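PDB 3TX6: putative branched-chain amino acid transport system substrate-binding protein from Rhodopseudomonas palustris, which probably serves as the periplasmic solute-binding component of an ABC transporter, capturing aromatic acids such as p-coumaric acid and related compounds for uptake. Local coordinates for residues Leu48-Asp53 and Met74-Thr79; Pro101-Pro106 and Gly148-Asn153; Glu107-Ser112 and Thr338-Leu343; Lys136-Ile141 and Asn153-Gln158. All coordinates share one frame; numbering follows the deposited sequence.

Contact 1: Leu48-Asp53 and Met74-Thr79. With ENO (3-(4-hydroxy-phenyl)pyruvic acid), chain D.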
# COMPACT_ATOMS: atom_id res chain seq x y z
N LEU A 48 16.42 -6.65 1.77
CA LEU A 48 17.32 -5.71 1.10
C LEU A 48 16.63 -4.38 0.85
O LEU A 48 15.43 -4.36 0.64
CB LEU A 48 17.76 -6.31 -0.27
CG LEU A 48 18.65 -7.56 -0.19
CD1 LEU A 48 18.90 -8.15 -1.61
CD2 LEU A 48 20.02 -7.31 0.52
N ASP A 49 17.40 -3.32 0.83
CA ASP A 49 16.97 -2.00 0.41
C ASP A 49 17.12 -1.88 -1.09
O ASP A 49 18.16 -2.25 -1.64
CB ASP A 49 17.87 -0.99 1.10
CG ASP A 49 17.56 0.46 0.79
OD1 ASP A 49 16.41 0.82 0.46
OD2 ASP A 49 18.53 1.25 0.90
N ASP A 50 16.16 -1.23 -1.73
CA ASP A 50 16.30 -0.84 -3.11
C ASP A 50 16.34 0.69 -3.35
O ASP A 50 16.45 1.12 -4.51
CB ASP A 50 15.18 -1.44 -3.96
CG ASP A 50 13.80 -1.19 -3.39
OD1 ASP A 50 13.49 -0.04 -3.03
OD2 ASP A 50 13.00 -2.17 -3.40
N GLY A 51 16.23 1.50 -2.30
CA GLY A 51 16.24 2.93 -2.45
C GLY A 51 15.09 3.50 -3.29
O GLY A 51 15.14 4.67 -3.69
N GLY A 52 14.10 2.65 -3.58
CA GLY A 52 12.99 3.01 -4.46
C GLY A 52 13.28 2.92 -5.95
O GLY A 52 12.47 3.32 -6.77
N ASP A 53 14.45 2.43 -6.30
CA ASP A 53 14.93 2.44 -7.69
C ASP A 53 14.60 1.14 -8.36
O ASP A 53 14.95 0.08 -7.85
CB ASP A 53 16.44 2.57 -7.68
CG ASP A 53 17.04 2.48 -9.05
OD1 ASP A 53 16.54 3.06 -9.99
OD2 ASP A 53 18.10 1.88 -9.18
N MSE A 74 8.77 -10.55 -1.97
CA MSE A 74 7.89 -9.48 -1.54
C MSE A 74 8.54 -8.14 -1.86
O MSE A 74 9.75 -7.99 -1.85
CB MSE A 74 7.66 -9.50 -0.03
CG MSE A 74 7.20 -10.85 0.49
SE MSE A 74 6.90 -10.83 2.40
CE MSE A 74 6.58 -8.94 2.60
N GLY A 75 7.70 -7.16 -2.16
CA GLY A 75 8.16 -5.79 -2.30
C GLY A 75 7.51 -5.14 -3.49
O GLY A 75 6.64 -5.73 -4.17
N SER A 76 7.88 -3.91 -3.81
CA SER A 76 8.72 -3.03 -3.02
C SER A 76 7.76 -2.05 -2.31
O SER A 76 6.61 -2.35 -2.13
CB SER A 76 9.76 -2.34 -3.96
OG SER A 76 10.57 -1.38 -3.28
N SER A 77 8.27 -0.86 -1.94
CA SER A 77 7.51 0.09 -1.12
C SER A 77 6.68 1.09 -1.94
O SER A 77 5.76 1.72 -1.44
CB SER A 77 8.47 0.87 -0.21
OG SER A 77 9.17 -0.02 0.67
N VAL A 78 7.11 1.31 -3.17
CA VAL A 78 6.50 2.29 -4.07
C VAL A 78 6.36 1.61 -5.44
O VAL A 78 6.95 0.55 -5.68
CB VAL A 78 7.24 3.64 -4.11
CG1 VAL A 78 7.02 4.41 -2.81
CG2 VAL A 78 8.73 3.45 -4.44
N THR A 79 5.51 2.20 -6.29
CA THR A 79 5.10 1.51 -7.52
C THR A 79 6.22 1.19 -8.50
O THR A 79 6.27 0.04 -8.96
CB THR A 79 3.90 2.22 -8.20
OG1 THR A 79 2.81 2.23 -7.26
CG2 THR A 79 3.50 1.52 -9.49
O4 ENO D . 2.71 2.91 -4.41
C9 ENO D . 2.23 2.39 -1.07
C8 ENO D . 1.39 1.61 -0.31
C7 ENO D . 0.03 1.91 -0.19
C6 ENO D . -0.48 2.96 -0.94
C5 ENO D . 0.36 3.77 -1.70
C4 ENO D . 1.74 3.48 -1.79
O3 ENO D . -0.78 1.08 0.58
C3 ENO D . 2.67 4.38 -2.55
C2 ENO D . 3.03 4.01 -3.94
C1 ENO D . 3.88 4.94 -4.67
O2 ENO D . 4.24 4.62 -5.82
O1 ENO D . 4.24 6.04 -4.16
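The carboxylate oxygen OD2 of D50 is gripped by two hydroxyls: OG of S76 donates to it over only 2.6 Å, and OG1 of T13 bonds to the same atom. The serine hydroxyl meets OD2 on its syn side, 16° out of the carboxylate plane, and it does so because S76 turns OG anti to its backbone N (chi1 176°), just after a cis peptide bond. The other oxygen looks back into its own loop. The N of G52 reaches D50 OD1 at 2.8 Å from the anti side, which makes an Asx turn, and T15 OG1 holds OD1 as well. Were D50 an alanine, the buried S76 hydroxyl would be likely to lose its charged acceptor, and the type I' turn from D50 to D53 one of its ties. These loops leave the C-terminal ends of strands 41-49 and 72-75, which lie on either side of strand 8-14 in the parallel core of the first lobe; T13, from that middle strand, therefore sits where D50 can use it. Substrate binding at the ends of such parallel strands is usual in periplasmic binding proteins. Beyond S76, V78 faces two ways: CG2 lies 4.3 Å from CA of G52, while CG1 comes within 3.5 Å of O1 of the bound 3-(4-hydroxy-phenyl)pyruvic acid. V78 is the N-cap of helix 79-92, and the first helical amide, T79 N, donates to the ligand's carboxylate oxygen O2 at 2.8 Å and a nearly straight 170°, where the helix end is likely to favour the negative charge.

Contact 2: Pro101-Pro106 and Gly148-Asn153. With ENO (3-(4-hydroxy-phenyl)pyruvic acid), chain D.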
# COMPACT_ATOMS: atom_id res chain seq x y z
N PRO A 101 0.75 -0.61 -4.50
CA PRO A 101 -0.19 -0.88 -5.57
C PRO A 101 0.63 -0.81 -6.90
O PRO A 101 1.69 -0.17 -7.01
CB PRO A 101 -1.29 0.14 -5.37
CG PRO A 101 -0.75 1.19 -4.53
CD PRO A 101 0.49 0.68 -3.85
N LEU A 102 0.25 -1.61 -7.84
CA LEU A 102 0.82 -1.54 -9.14
C LEU A 102 -0.27 -1.95 -10.13
O LEU A 102 -1.25 -2.63 -9.74
CB LEU A 102 2.03 -2.50 -9.26
CG LEU A 102 1.75 -3.98 -9.40
CD1 LEU A 102 2.97 -4.69 -9.99
CD2 LEU A 102 1.34 -4.53 -8.04
N PRO A 103 -0.10 -1.54 -11.39
CA PRO A 103 -0.97 -2.04 -12.43
C PRO A 103 -0.67 -3.53 -12.67
O PRO A 103 0.42 -3.89 -13.16
CB PRO A 103 -0.58 -1.20 -13.66
CG PRO A 103 0.28 -0.09 -13.14
CD PRO A 103 0.91 -0.59 -11.90
N ILE A 104 -1.61 -4.38 -12.29
CA ILE A 104 -1.42 -5.85 -12.40
C ILE A 104 -2.06 -6.25 -13.71
O ILE A 104 -3.23 -6.62 -13.74
CB ILE A 104 -1.94 -6.70 -11.17
CG1 ILE A 104 -1.21 -6.29 -9.90
CG2 ILE A 104 -1.59 -8.18 -11.35
CD1 ILE A 104 -1.55 -7.07 -8.64
N THR A 105 -1.28 -6.11 -14.78
CA THR A 105 -1.62 -6.46 -16.14
C THR A 105 -1.63 -7.97 -16.36
O THR A 105 -1.10 -8.75 -15.56
CB THR A 105 -0.57 -5.88 -17.10
OG1 THR A 105 0.72 -6.42 -16.76
CG2 THR A 105 -0.55 -4.37 -17.04
N PRO A 106 -2.24 -8.42 -17.45
CA PRO A 106 -2.23 -9.85 -17.71
C PRO A 106 -0.81 -10.48 -17.67
O PRO A 106 -0.65 -11.60 -17.23
CB PRO A 106 -2.88 -9.94 -19.09
CG PRO A 106 -3.85 -8.79 -19.09
CD PRO A 106 -3.08 -7.69 -18.42
N GLY A 148 0.72 8.01 -10.06
CA GLY A 148 -0.11 9.20 -10.33
C GLY A 148 -1.12 9.02 -11.45
O GLY A 148 -2.21 9.57 -11.39
N ASP A 149 -0.77 8.22 -12.46
CA ASP A 149 -1.67 7.87 -13.55
C ASP A 149 -2.81 7.01 -13.06
O ASP A 149 -3.98 7.25 -13.42
CB ASP A 149 -0.91 7.08 -14.64
CG ASP A 149 0.09 7.94 -15.45
OD1 ASP A 149 0.06 9.19 -15.34
OD2 ASP A 149 0.92 7.36 -16.19
N LEU A 150 -2.51 5.98 -12.27
CA LEU A 150 -3.61 5.12 -11.80
C LEU A 150 -4.65 5.99 -11.06
O LEU A 150 -5.85 5.83 -11.23
CB LEU A 150 -3.14 4.06 -10.83
CG LEU A 150 -2.39 2.87 -11.38
CD1 LEU A 150 -1.62 2.16 -10.27
CD2 LEU A 150 -3.38 1.94 -12.07
N TRP A 151 -4.18 6.93 -10.26
CA TRP A 151 -5.09 7.78 -9.46
C TRP A 151 -5.85 8.75 -10.31
O TRP A 151 -7.08 8.90 -10.16
CB TRP A 151 -4.30 8.49 -8.38
CG TRP A 151 -4.30 7.68 -7.10
CD1 TRP A 151 -3.25 7.00 -6.50
CD2 TRP A 151 -5.44 7.51 -6.24
NE1 TRP A 151 -3.67 6.41 -5.35
CE2 TRP A 151 -5.02 6.66 -5.16
CE3 TRP A 151 -6.77 7.94 -6.29
CZ2 TRP A 151 -5.88 6.33 -4.12
CZ3 TRP A 151 -7.60 7.59 -5.25
CH2 TRP A 151 -7.17 6.79 -4.19
N PHE A 152 -5.14 9.41 -11.22
CA PHE A 152 -5.84 10.30 -12.15
C PHE A 152 -6.87 9.56 -12.98
O PHE A 152 -7.97 10.04 -13.14
CB PHE A 152 -4.92 11.10 -13.05
CG PHE A 152 -5.65 12.07 -13.92
CD1 PHE A 152 -6.33 13.15 -13.37
CD2 PHE A 152 -5.68 11.89 -15.28
CE1 PHE A 152 -7.03 14.03 -14.16
CE2 PHE A 152 -6.37 12.77 -16.09
CZ PHE A 152 -7.04 13.84 -15.53
N ASN A 153 -6.50 8.42 -13.54
CA ASN A 153 -7.42 7.69 -14.38
C ASN A 153 -8.68 7.29 -13.61
O ASN A 153 -9.79 7.30 -14.17
CB ASN A 153 -6.77 6.46 -14.97
CG ASN A 153 -5.69 6.78 -15.96
OD1 ASN A 153 -5.57 7.92 -16.44
ND2 ASN A 153 -4.92 5.76 -16.32
O4 ENO D . 2.71 2.91 -4.41
C9 ENO D . 2.23 2.39 -1.07
C8 ENO D . 1.39 1.61 -0.31
C7 ENO D . 0.03 1.91 -0.19
C6 ENO D . -0.48 2.96 -0.94
C5 ENO D . 0.36 3.77 -1.70
C4 ENO D . 1.74 3.48 -1.79
O3 ENO D . -0.78 1.08 0.58
C3 ENO D . 2.67 4.38 -2.55
C2 ENO D . 3.03 4.01 -3.94
C1 ENO D . 3.88 4.94 -4.67
O2 ENO D . 4.24 4.62 -5.82
O1 ENO D . 4.24 6.04 -4.16
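P103 and L150 make the apolar part of this contact, a small patch in which one methyl does nearly all the touching. CD1 of L150 lies 4.1 Å from both CD and CG of P103, so the branch tip rests against one side of the pyrrolidine ring while the two side chains cross obliquely. L150 reaches it with CG anti to its own carbonyl carbon (chi1 -75°), which sends the isobutyl group off helix 146-161 toward the loop. CD1 of L150 also comes within 4.3 Å of the carbonyl carbon C of L102, where the backbone turns into the proline.

Contacts with the ligand are made by P101. Its ring stands over one face of the phenol of 3-(4-hydroxy-phenyl)pyruvic acid, with CD 3.7 Å from the ring carbon C4 and 3.2 Å from the keto oxygen O4. With a glycine at the position of P101, the face of the phenol is likely to lose its cover and the loop backbone to turn more freely.

Polar bonds fix each side separately, outside the patch. Three successive carbonyls of the loop are taken up by side chains: P101 O by T79 OG1, L102 O by Y341 OH, and P103 O by R108 NH1. On the helix, D149 forms a salt bridge with R171.

The loop follows strand 96-98 of the first lobe, whereas the helix flanks the sheet of the second. Apolar contact between lobes beside an enclosed ligand is consistent with the closed, Venus-flytrap state of a periplasmic binding protein.

Contact 3: Glu107-Ser112 and Thr338-Leu343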
# COMPACT_ATOMS: atom_id res chain seq x y z
N GLU A 107 0.20 -9.73 -18.09
CA GLU A 107 1.59 -10.17 -18.05
C GLU A 107 2.18 -10.38 -16.63
O GLU A 107 3.12 -11.16 -16.43
CB GLU A 107 2.43 -9.12 -18.80
CG GLU A 107 3.80 -9.60 -19.19
CD GLU A 107 3.75 -10.81 -20.12
OE1 GLU A 107 2.69 -11.04 -20.76
OE2 GLU A 107 4.78 -11.52 -20.21
N ARG A 108 1.62 -9.69 -15.67
CA ARG A 108 2.06 -9.74 -14.27
C ARG A 108 1.18 -10.61 -13.38
O ARG A 108 1.56 -10.91 -12.24
CB ARG A 108 2.08 -8.33 -13.76
CG ARG A 108 3.11 -7.44 -14.42
CD ARG A 108 2.97 -5.98 -14.02
NE ARG A 108 3.82 -5.20 -14.93
CZ ARG A 108 3.61 -3.96 -15.29
NH1 ARG A 108 2.56 -3.31 -14.81
NH2 ARG A 108 4.45 -3.37 -16.14
N ALA A 109 -0.01 -10.93 -13.84
CA ALA A 109 -1.04 -11.50 -12.96
C ALA A 109 -0.76 -12.91 -12.50
O ALA A 109 -1.23 -13.30 -11.44
CB ALA A 109 -2.43 -11.46 -13.58
N LYS A 110 -0.05 -13.70 -13.28
CA LYS A 110 0.08 -15.10 -12.90
C LYS A 110 0.80 -15.26 -11.57
O LYS A 110 0.35 -16.01 -10.75
CB LYS A 110 0.80 -15.90 -13.98
CG LYS A 110 0.84 -17.38 -13.66
CD LYS A 110 1.31 -18.24 -14.82
CE LYS A 110 1.48 -19.70 -14.39
NZ LYS A 110 1.84 -20.70 -15.45
N TRP A 111 1.91 -14.55 -11.37
CA TRP A 111 2.75 -14.75 -10.17
C TRP A 111 2.66 -13.66 -9.14
O TRP A 111 3.19 -13.85 -8.06
CB TRP A 111 4.18 -15.03 -10.57
CG TRP A 111 4.31 -16.33 -11.28
CD1 TRP A 111 4.36 -16.53 -12.66
CD2 TRP A 111 4.36 -17.64 -10.68
NE1 TRP A 111 4.46 -17.88 -12.91
CE2 TRP A 111 4.42 -18.59 -11.76
CE3 TRP A 111 4.34 -18.10 -9.37
CZ2 TRP A 111 4.51 -19.96 -11.53
CZ3 TRP A 111 4.42 -19.49 -9.14
CH2 TRP A 111 4.48 -20.40 -10.21
N SER A 112 1.96 -12.54 -9.42
CA SER A 112 1.87 -11.42 -8.47
C SER A 112 0.47 -11.24 -7.92
O SER A 112 -0.51 -11.30 -8.65
CB SER A 112 2.28 -10.08 -9.12
OG SER A 112 3.65 -10.09 -9.52
N THR A 338 -7.93 -13.86 -11.76
CA THR A 338 -8.04 -12.58 -12.39
C THR A 338 -8.03 -11.37 -11.43
O THR A 338 -7.65 -10.27 -11.83
CB THR A 338 -9.27 -12.54 -13.33
OG1 THR A 338 -10.43 -12.91 -12.60
CG2 THR A 338 -9.06 -13.57 -14.55
N ASP A 339 -8.44 -11.58 -10.18
CA ASP A 339 -8.49 -10.54 -9.17
C ASP A 339 -7.28 -10.71 -8.25
O ASP A 339 -7.29 -11.56 -7.36
CB ASP A 339 -9.77 -10.63 -8.35
CG ASP A 339 -9.86 -9.56 -7.29
OD1 ASP A 339 -8.93 -8.70 -7.18
OD2 ASP A 339 -10.92 -9.52 -6.62
N ARG A 340 -6.26 -9.89 -8.48
CA ARG A 340 -4.97 -10.09 -7.82
C ARG A 340 -4.80 -9.17 -6.63
O ARG A 340 -3.76 -9.12 -6.03
CB ARG A 340 -3.84 -9.91 -8.82
CG ARG A 340 -4.01 -10.76 -10.05
CD ARG A 340 -4.20 -12.24 -9.72
NE ARG A 340 -2.98 -12.80 -9.22
CZ ARG A 340 -2.83 -14.02 -8.76
NH1 ARG A 340 -3.88 -14.80 -8.53
NH2 ARG A 340 -1.62 -14.46 -8.49
N TYR A 341 -5.87 -8.45 -6.29
CA TYR A 341 -5.94 -7.67 -5.04
C TYR A 341 -6.86 -8.34 -3.99
O TYR A 341 -6.53 -8.42 -2.82
CB TYR A 341 -6.47 -6.30 -5.35
CG TYR A 341 -5.46 -5.37 -5.96
CD1 TYR A 341 -5.27 -5.29 -7.33
CD2 TYR A 341 -4.70 -4.56 -5.15
CE1 TYR A 341 -4.34 -4.37 -7.88
CE2 TYR A 341 -3.80 -3.64 -5.65
CZ TYR A 341 -3.61 -3.53 -7.02
OH TYR A 341 -2.69 -2.61 -7.50
N GLY A 342 -8.05 -8.78 -4.38
CA GLY A 342 -8.84 -9.66 -3.56
C GLY A 342 -9.60 -9.04 -2.42
O GLY A 342 -9.93 -9.75 -1.48
N LEU A 343 -9.80 -7.72 -2.48
CA LEU A 343 -10.31 -6.96 -1.36
C LEU A 343 -11.68 -6.36 -1.62
O LEU A 343 -12.11 -6.20 -2.77
CB LEU A 343 -9.29 -5.85 -1.00
CG LEU A 343 -7.98 -6.32 -0.36
CD1 LEU A 343 -6.96 -5.17 -0.23
CD2 LEU A 343 -8.28 -7.03 0.99
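The backbones of A109 and R340 come to 6.6 Å between CA atoms, where the short helix 106-109 runs out toward edge strand 112-114 and an irregular loop passes beside it. This joins a loop of the periplasmic binding protein fold that leads on to strand 349-354, in the sheet of the second lobe, to the outer edge of the sheet of the first. R340 carries the contact. Its chain leaves with CG beside the backbone N (chi1 -53°) and bends at both of the next torsions, which folds the guanidinium back over the backbone of residues 109-112. On the way, CG packs at 3.9 Å against the methyl CB of A109. The NE of R340 then donates to S112 O at 2.9 Å with an angle of 162°, the carbonyl oxygen standing slightly out of the guanidinium plane; NH2 adds only a weak bond to the same oxygen. R340 NH1 is bonded to T336 O, so the group is held from two directions and its rotation is probably restricted. Next along the loop, D339 OD1 accepts from the N of both Y341 and G342, reached from one face of the carboxylate, the first bond an Asx turn and the two together an Asx motif that curls the backbone beside the arginine. A109 O lies over one face of the guanidinium, 3.2 Å from CZ of R340, too far from the N-H directions for a hydrogen bond.

Contact 4: Lys136-Ile141 and Asn153-Gln158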
# COMPACT_ATOMS: atom_id res chain seq x y z
N LYS A 136 -18.55 19.67 -6.19
CA LYS A 136 -18.93 19.50 -7.60
C LYS A 136 -17.72 19.49 -8.52
O LYS A 136 -17.62 18.68 -9.43
CB LYS A 136 -19.89 20.61 -8.04
CG LYS A 136 -21.18 20.65 -7.22
CD LYS A 136 -22.08 21.85 -7.54
CE LYS A 136 -23.29 21.88 -6.60
NZ LYS A 136 -23.16 22.86 -5.50
N THR A 137 -16.78 20.41 -8.28
CA THR A 137 -15.58 20.53 -9.11
C THR A 137 -14.39 19.99 -8.32
O THR A 137 -14.34 20.13 -7.07
CB THR A 137 -15.33 21.97 -9.54
OG1 THR A 137 -15.24 22.82 -8.36
CG2 THR A 137 -16.47 22.42 -10.48
N VAL A 138 -13.43 19.40 -9.04
CA VAL A 138 -12.29 18.76 -8.39
C VAL A 138 -11.03 19.05 -9.23
O VAL A 138 -11.06 19.10 -10.46
CB VAL A 138 -12.49 17.23 -8.21
CG1 VAL A 138 -12.53 16.55 -9.57
CG2 VAL A 138 -11.37 16.63 -7.32
N GLY A 139 -9.94 19.33 -8.53
CA GLY A 139 -8.65 19.41 -9.21
C GLY A 139 -7.77 18.26 -8.72
O GLY A 139 -8.01 17.68 -7.67
N TYR A 140 -6.79 17.91 -9.53
CA TYR A 140 -5.81 16.83 -9.23
C TYR A 140 -4.40 17.33 -9.32
O TYR A 140 -4.05 18.07 -10.26
CB TYR A 140 -5.94 15.74 -10.26
CG TYR A 140 -5.03 14.54 -10.02
CD1 TYR A 140 -5.26 13.67 -8.96
CD2 TYR A 140 -3.94 14.25 -10.87
CE1 TYR A 140 -4.44 12.55 -8.75
CE2 TYR A 140 -3.09 13.18 -10.62
CZ TYR A 140 -3.37 12.31 -9.59
OH TYR A 140 -2.59 11.21 -9.32
N ILE A 141 -3.60 16.91 -8.34
CA ILE A 141 -2.16 17.08 -8.31
C ILE A 141 -1.59 15.74 -7.87
O ILE A 141 -1.88 15.26 -6.77
CB ILE A 141 -1.67 18.26 -7.41
CG1 ILE A 141 -0.18 18.41 -7.63
CG2 ILE A 141 -2.10 18.15 -5.94
CD1 ILE A 141 0.47 19.69 -7.11
N ASN A 153 -6.50 8.42 -13.54
CA ASN A 153 -7.42 7.69 -14.38
C ASN A 153 -8.68 7.29 -13.61
O ASN A 153 -9.79 7.30 -14.17
CB ASN A 153 -6.77 6.46 -14.97
CG ASN A 153 -5.69 6.78 -15.96
OD1 ASN A 153 -5.57 7.92 -16.44
ND2 ASN A 153 -4.92 5.76 -16.32
N ASP A 154 -8.50 6.94 -12.35
CA ASP A 154 -9.62 6.56 -11.51
C ASP A 154 -10.52 7.78 -11.23
O ASP A 154 -11.77 7.67 -11.24
CB ASP A 154 -9.12 5.94 -10.19
CG ASP A 154 -10.27 5.48 -9.29
OD1 ASP A 154 -10.91 4.48 -9.68
OD2 ASP A 154 -10.55 6.13 -8.23
N LEU A 155 -9.92 8.95 -10.98
CA LEU A 155 -10.71 10.16 -10.77
C LEU A 155 -11.56 10.46 -12.01
O LEU A 155 -12.73 10.83 -11.91
CB LEU A 155 -9.80 11.35 -10.45
CG LEU A 155 -10.42 12.72 -10.20
CD1 LEU A 155 -11.33 12.76 -9.00
CD2 LEU A 155 -9.32 13.80 -10.08
N LYS A 156 -10.98 10.24 -13.18
CA LYS A 156 -11.63 10.58 -14.43
C LYS A 156 -12.73 9.55 -14.69
O LYS A 156 -13.84 9.93 -15.06
CB LYS A 156 -10.60 10.52 -15.55
CG LYS A 156 -10.79 11.44 -16.74
CD LYS A 156 -9.48 11.47 -17.53
CE LYS A 156 -9.21 10.16 -18.27
NZ LYS A 156 -7.79 9.69 -18.32
N LYS A 157 -12.46 8.27 -14.45
CA LYS A 157 -13.42 7.24 -14.83
C LYS A 157 -14.52 7.09 -13.76
O LYS A 157 -15.71 7.29 -14.03
CB LYS A 157 -12.71 5.91 -15.12
CG LYS A 157 -13.64 4.72 -15.39
CD LYS A 157 -12.84 3.44 -15.65
CE LYS A 157 -13.76 2.23 -15.85
NZ LYS A 157 -13.06 0.92 -15.92
N GLN A 158 -14.10 6.79 -12.56
CA GLN A 158 -15.01 6.55 -11.47
C GLN A 158 -15.54 7.87 -10.92
O GLN A 158 -16.75 8.04 -10.64
CB GLN A 158 -14.29 5.69 -10.40
CG GLN A 158 -15.18 5.42 -9.23
CD GLN A 158 -14.67 4.40 -8.26
OE1 GLN A 158 -15.48 3.77 -7.58
NE2 GLN A 158 -13.33 4.23 -8.16
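L155 reaches from helix 146-161 to strand 137-143 and lies against V138 and Y140, the nearest CA atoms being those of Y140 and L155, 8.4 Å apart. From CB the side chain heads for the strand, with CG anti to the helix backbone N (chi1 180°). CB and CG serve as the stem, and CG forks so that each methyl finds a different residue. CD1 meets CG1 of V138 at 4.0 Å, the two methyls meeting end on, tip to tip. CD2 goes to the other side and touches CB of Y140 at 3.9 Å, at the root of that side chain and not at its hydroxyl end. One leucine thus bridges two residues that share a face of the strand, with G139, which has no side chain, between them.

Y140 continues past the leucine: its ring meets that of F152 at about 40° between planes, and its OH makes a weak hydrogen bond with G148 O, nearer the start of the same helix. The contact lies inside the beta-alpha-beta unit formed by strand 137-143, helix 146-161 and strand 165-172, in the second lobe. Away from the strand, D154 OD1 receives a bond of 2.9 Å from Q158 NE2 through its syn lone pair, and D154 OD2 is bonded to Y127 OH, where helix 119-130 runs past.

Between the strand and L155 everything is carbon against carbon, so helix and strand are matched here by shape and burial of apolar surface, without the directional constraint of a polar bond.

Contact 1 lies in the first lobe and contact 3 at the edge of its sheet, contact 4 lies in the second, its centre about 28 Å from that of contact 1, and contact 2 spans the two. The loop of contact 2 meets contact 1 through T79 and contact 3 through Y341, while its helix 146-161 is also that of contact 4, with N153 common to both. Along the chain, contact 1 closes first; contacts 2 and 3 then interlock, and contact 4 is nested inside the long loop that contact 3 closes. Contacts 1 and 2 both touch the ligand, so the aromatic acid lies beside the place where the two lobes meet, consistent with a two-lobed binding protein closed on its ligand.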